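Local coordinates for protein transcriptional regulator (Streptococcus dysgalactiae, PDB 4YV9) that probably binds DNA as a two-chain transcriptional regulator of quorum sensing, serving as the receptor for SHP peptide pheromones, at residues B[132-137]-B[142-147]. Sequence-based numbering, arbitrary orientation.
Sequences DYLFSV and YYEIIL
Glu144 meets Tyr133, Leu134 and Val137 at once, and shows how a glutamate between roughly antiparallel helices of a repeat domain can pack its aliphatic stem against apolar neighbours while its carboxylate reaches polar partners. A short loop joins helices 124-136 and 142-151; the axes of 132-136 and 142-147 approach to 10.9 Å, their N-to-C directions 141° apart. The tight part lies along the stem: Leu134 CD2 sits 3.6 Å from Glu144 CB, and Val137 CG2 packs against Glu144 CG at 3.9 Å while also resting over one face of the Tyr133 ring, toward its rim. A bend at chi2 (79°) turns the glutamate chain toward the phenol. There Tyr133 OH donates to the anti lone pair of Glu144 OE2, a short bond of 2.5 Å, with ring and carboxylate planes 39° apart. The looser side is Tyr143, whose ring edge stands 3.8 Å from Tyr133 OH through CD2; its own hydroxyl bonds Glu105. Partly exposed Tyr133 stacks on Tyr104 and packs against Lys16 of the second subunit; the same Lys16 forms a salt bridge with Glu144 OE2, and Glu144 OE1 accepts a hydrogen bond from Gly141 N. Phenol, lysine and amide would probably favour an ionised Glu144, whose salt bridge ties this part of the C-terminal domain to the second subunit.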
ATOM      1  N   ASP B 132      28.245  -0.524   1.378  1.00 45.35           N
ATOM      2  CA  ASP B 132      28.722  -1.811   1.864  1.00 49.73           C
ATOM      3  C   ASP B 132      27.647  -2.512   2.703  1.00 50.67           C
ATOM      4  O   ASP B 132      27.395  -3.704   2.510  1.00 52.71           O
ATOM      5  CB  ASP B 132      30.009  -1.653   2.679  1.00 43.34           C
ATOM      6  CG  ASP B 132      31.236  -1.435   1.805  1.00 51.50           C
ATOM      7  OD1 ASP B 132      31.117  -1.509   0.562  1.00 50.42           O
ATOM      8  OD2 ASP B 132      32.325  -1.197   2.369  1.00 53.64           O
ATOM      9  N   TYR B 133      27.015  -1.783   3.625  1.00 41.00           N
ATOM     10  CA  TYR B 133      25.883  -2.323   4.381  1.00 35.49           C
ATOM     11  C   TYR B 133      24.786  -2.836   3.449  1.00 41.31           C
ATOM     12  O   TYR B 133      24.258  -3.941   3.641  1.00 41.89           O
ATOM     13  CB  TYR B 133      25.278  -1.272   5.332  1.00 42.24           C
ATOM     14  CG  TYR B 133      23.936  -1.708   5.886  1.00 38.71           C
ATOM     15  CD1 TYR B 133      23.849  -2.775   6.776  1.00 41.20           C
ATOM     16  CD2 TYR B 133      22.752  -1.082   5.490  1.00 37.34           C
ATOM     17  CE1 TYR B 133      22.626  -3.206   7.272  1.00 44.35           C
ATOM     18  CE2 TYR B 133      21.509  -1.503   5.986  1.00 37.78           C
ATOM     19  CZ  TYR B 133      21.462  -2.567   6.875  1.00 43.71           C
ATOM     20  OH  TYR B 133      20.262  -3.003   7.364  1.00 43.52           O
ATOM     21  N   LEU B 134      24.449  -2.025   2.446  1.00 39.70           N
ATOM     22  CA  LEU B 134      23.343  -2.323   1.534  1.00 40.38           C
ATOM     23  C   LEU B 134      23.630  -3.560   0.680  1.00 43.30           C
ATOM     24  O   LEU B 134      22.733  -4.382   0.428  1.00 39.45           O
ATOM     25  CB  LEU B 134      23.054  -1.117   0.632  1.00 38.88           C
ATOM     26  CG  LEU B 134      22.366   0.078   1.313  1.00 37.29           C
ATOM     27  CD1 LEU B 134      22.167   1.224   0.333  1.00 35.66           C
ATOM     28  CD2 LEU B 134      21.020  -0.341   1.904  1.00 34.86           C
ATOM     29  N   PHE B 135      24.882  -3.696   0.250  1.00 41.98           N
ATOM     30  CA  PHE B 135      25.285  -4.898  -0.478  1.00 48.33           C
ATOM     31  C   PHE B 135      25.230  -6.137   0.420  1.00 50.99           C
ATOM     32  O   PHE B 135      25.031  -7.247  -0.066  1.00 54.39           O
ATOM     33  CB  PHE B 135      26.689  -4.734  -1.066  1.00 39.71           C
ATOM     34  CG  PHE B 135      26.713  -4.017  -2.384  1.00 36.64           C
ATOM     35  CD1 PHE B 135      26.047  -4.542  -3.484  1.00 40.92           C
ATOM     36  CD2 PHE B 135      27.417  -2.836  -2.534  1.00 36.50           C
ATOM     37  CE1 PHE B 135      26.071  -3.896  -4.711  1.00 44.93           C
ATOM     38  CE2 PHE B 135      27.447  -2.178  -3.749  1.00 38.64           C
ATOM     39  CZ  PHE B 135      26.772  -2.705  -4.843  1.00 45.27           C
ATOM     40  N   SER B 136      25.391  -5.936   1.726  1.00 53.17           N
ATOM     41  CA  SER B 136      25.494  -7.044   2.678  1.00 53.15           C
ATOM     42  C   SER B 136      24.142  -7.627   3.086  1.00 45.53           C
ATOM     43  O   SER B 136      24.076  -8.724   3.628  1.00 46.65           O
ATOM     44  CB  SER B 136      26.255  -6.596   3.931  1.00 53.89           C
ATOM     45  OG  SER B 136      25.400  -5.938   4.851  1.00 56.64           O
ATOM     46  N   VAL B 137      23.071  -6.887   2.828  1.00 45.63           N
ATOM     47  CA  VAL B 137      21.720  -7.300   3.211  1.00 44.87           C
ATOM     48  C   VAL B 137      21.146  -8.384   2.257  1.00 51.68           C
ATOM     49  O   VAL B 137      21.390  -8.333   1.055  1.00 48.28           O
ATOM     50  CB  VAL B 137      20.792  -6.062   3.250  1.00 39.21           C
ATOM     51  CG1 VAL B 137      19.349  -6.462   3.266  1.00 48.24           C
ATOM     52  CG2 VAL B 137      21.122  -5.183   4.475  1.00 39.40           C
ATOM     53  N   TYR B 142      11.908  -1.703   3.993  1.00 35.18           N
ATOM     54  CA  TYR B 142      11.668  -0.260   3.945  1.00 37.73           C
ATOM     55  C   TYR B 142      12.927   0.557   4.286  1.00 32.92           C
ATOM     56  O   TYR B 142      13.262   1.524   3.593  1.00 31.73           O
ATOM     57  CB  TYR B 142      10.531   0.076   4.911  1.00 36.18           C
ATOM     58  CG  TYR B 142      10.045   1.496   4.872  1.00 38.03           C
ATOM     59  CD1 TYR B 142       9.238   1.941   3.838  1.00 36.98           C
ATOM     60  CD2 TYR B 142      10.356   2.387   5.900  1.00 39.39           C
ATOM     61  CE1 TYR B 142       8.774   3.267   3.803  1.00 39.15           C
ATOM     62  CE2 TYR B 142       9.894   3.692   5.882  1.00 43.04           C
ATOM     63  CZ  TYR B 142       9.103   4.128   4.833  1.00 46.09           C
ATOM     64  OH  TYR B 142       8.639   5.427   4.815  1.00 52.28           O
ATOM     65  N   TYR B 143      13.619   0.152   5.348  1.00 36.47           N
ATOM     66  CA  TYR B 143      14.858   0.813   5.803  1.00 40.40           C
ATOM     67  C   TYR B 143      15.898   0.961   4.696  1.00 41.78           C
ATOM     68  O   TYR B 143      16.366   2.072   4.400  1.00 35.95           O
ATOM     69  CB  TYR B 143      15.456   0.018   6.972  1.00 37.76           C
ATOM     70  CG  TYR B 143      16.659   0.618   7.694  1.00 35.69           C
ATOM     71  CD1 TYR B 143      16.554   1.827   8.367  1.00 36.29           C
ATOM     72  CD2 TYR B 143      17.869  -0.077   7.774  1.00 33.74           C
ATOM     73  CE1 TYR B 143      17.615   2.342   9.078  1.00 38.84           C
ATOM     74  CE2 TYR B 143      18.943   0.435   8.485  1.00 37.82           C
ATOM     75  CZ  TYR B 143      18.806   1.652   9.129  1.00 38.94           C
ATOM     76  OH  TYR B 143      19.850   2.190   9.847  1.00 37.27           O
ATOM     77  N   GLU B 144      16.261  -0.160   4.081  1.00 35.24           N
ATOM     78  CA  GLU B 144      17.310  -0.151   3.069  1.00 31.58           C
ATOM     79  C   GLU B 144      16.869   0.616   1.834  1.00 34.49           C
ATOM     80  O   GLU B 144      17.668   1.334   1.227  1.00 36.20           O
ATOM     81  CB  GLU B 144      17.716  -1.586   2.694  1.00 31.03           C
ATOM     82  CG  GLU B 144      18.490  -2.322   3.781  1.00 40.93           C
ATOM     83  CD  GLU B 144      17.598  -2.869   4.909  1.00 38.72           C
ATOM     84  OE1 GLU B 144      16.391  -3.112   4.685  1.00 39.05           O
ATOM     85  OE2 GLU B 144      18.113  -3.041   6.031  1.00 33.77           O
ATOM     86  N   ILE B 145      15.595   0.481   1.474  1.00 33.83           N
ATOM     87  CA  ILE B 145      15.047   1.160   0.307  1.00 28.76           C
ATOM     88  C   ILE B 145      15.055   2.679   0.514  1.00 34.08           C
ATOM     89  O   ILE B 145      15.443   3.435  -0.376  1.00 42.71           O
ATOM     90  CB  ILE B 145      13.591   0.675   0.002  1.00 32.07           C
ATOM     91  CG1 ILE B 145      13.573  -0.815  -0.353  1.00 34.66           C
ATOM     92  CG2 ILE B 145      12.973   1.487  -1.137  1.00 39.94           C
ATOM     93  CD1 ILE B 145      12.157  -1.415  -0.277  1.00 33.94           C
ATOM     94  N   ILE B 146      14.636   3.127   1.691  1.00 33.51           N
ATOM     95  CA  ILE B 146      14.602   4.567   1.975  1.00 34.34           C
ATOM     96  C   ILE B 146      16.023   5.148   2.086  1.00 38.54           C
ATOM     97  O   ILE B 146      16.302   6.264   1.624  1.00 37.22           O
ATOM     98  CB  ILE B 146      13.809   4.846   3.260  1.00 35.24           C
ATOM     99  CG1 ILE B 146      12.333   4.473   3.063  1.00 35.26           C
ATOM    100  CG2 ILE B 146      13.948   6.324   3.694  1.00 35.30           C
ATOM    101  CD1 ILE B 146      11.630   5.290   2.023  1.00 40.80           C
ATOM    102  N   LEU B 147      16.930   4.391   2.692  1.00 37.36           N
ATOM    103  CA  LEU B 147      18.322   4.818   2.747  1.00 37.25           C
ATOM    104  C   LEU B 147      18.875   5.026   1.337  1.00 38.41           C
ATOM    105  O   LEU B 147      19.423   6.084   1.030  1.00 40.96           O
ATOM    106  CB  LEU B 147      19.167   3.810   3.510  1.00 36.38           C
ATOM    107  CG  LEU B 147      19.043   3.854   5.035  1.00 41.32           C
ATOM    108  CD1 LEU B 147      19.754   2.648   5.632  1.00 38.01           C
ATOM    109  CD2 LEU B 147      19.634   5.180   5.581  1.00 35.38           C
TER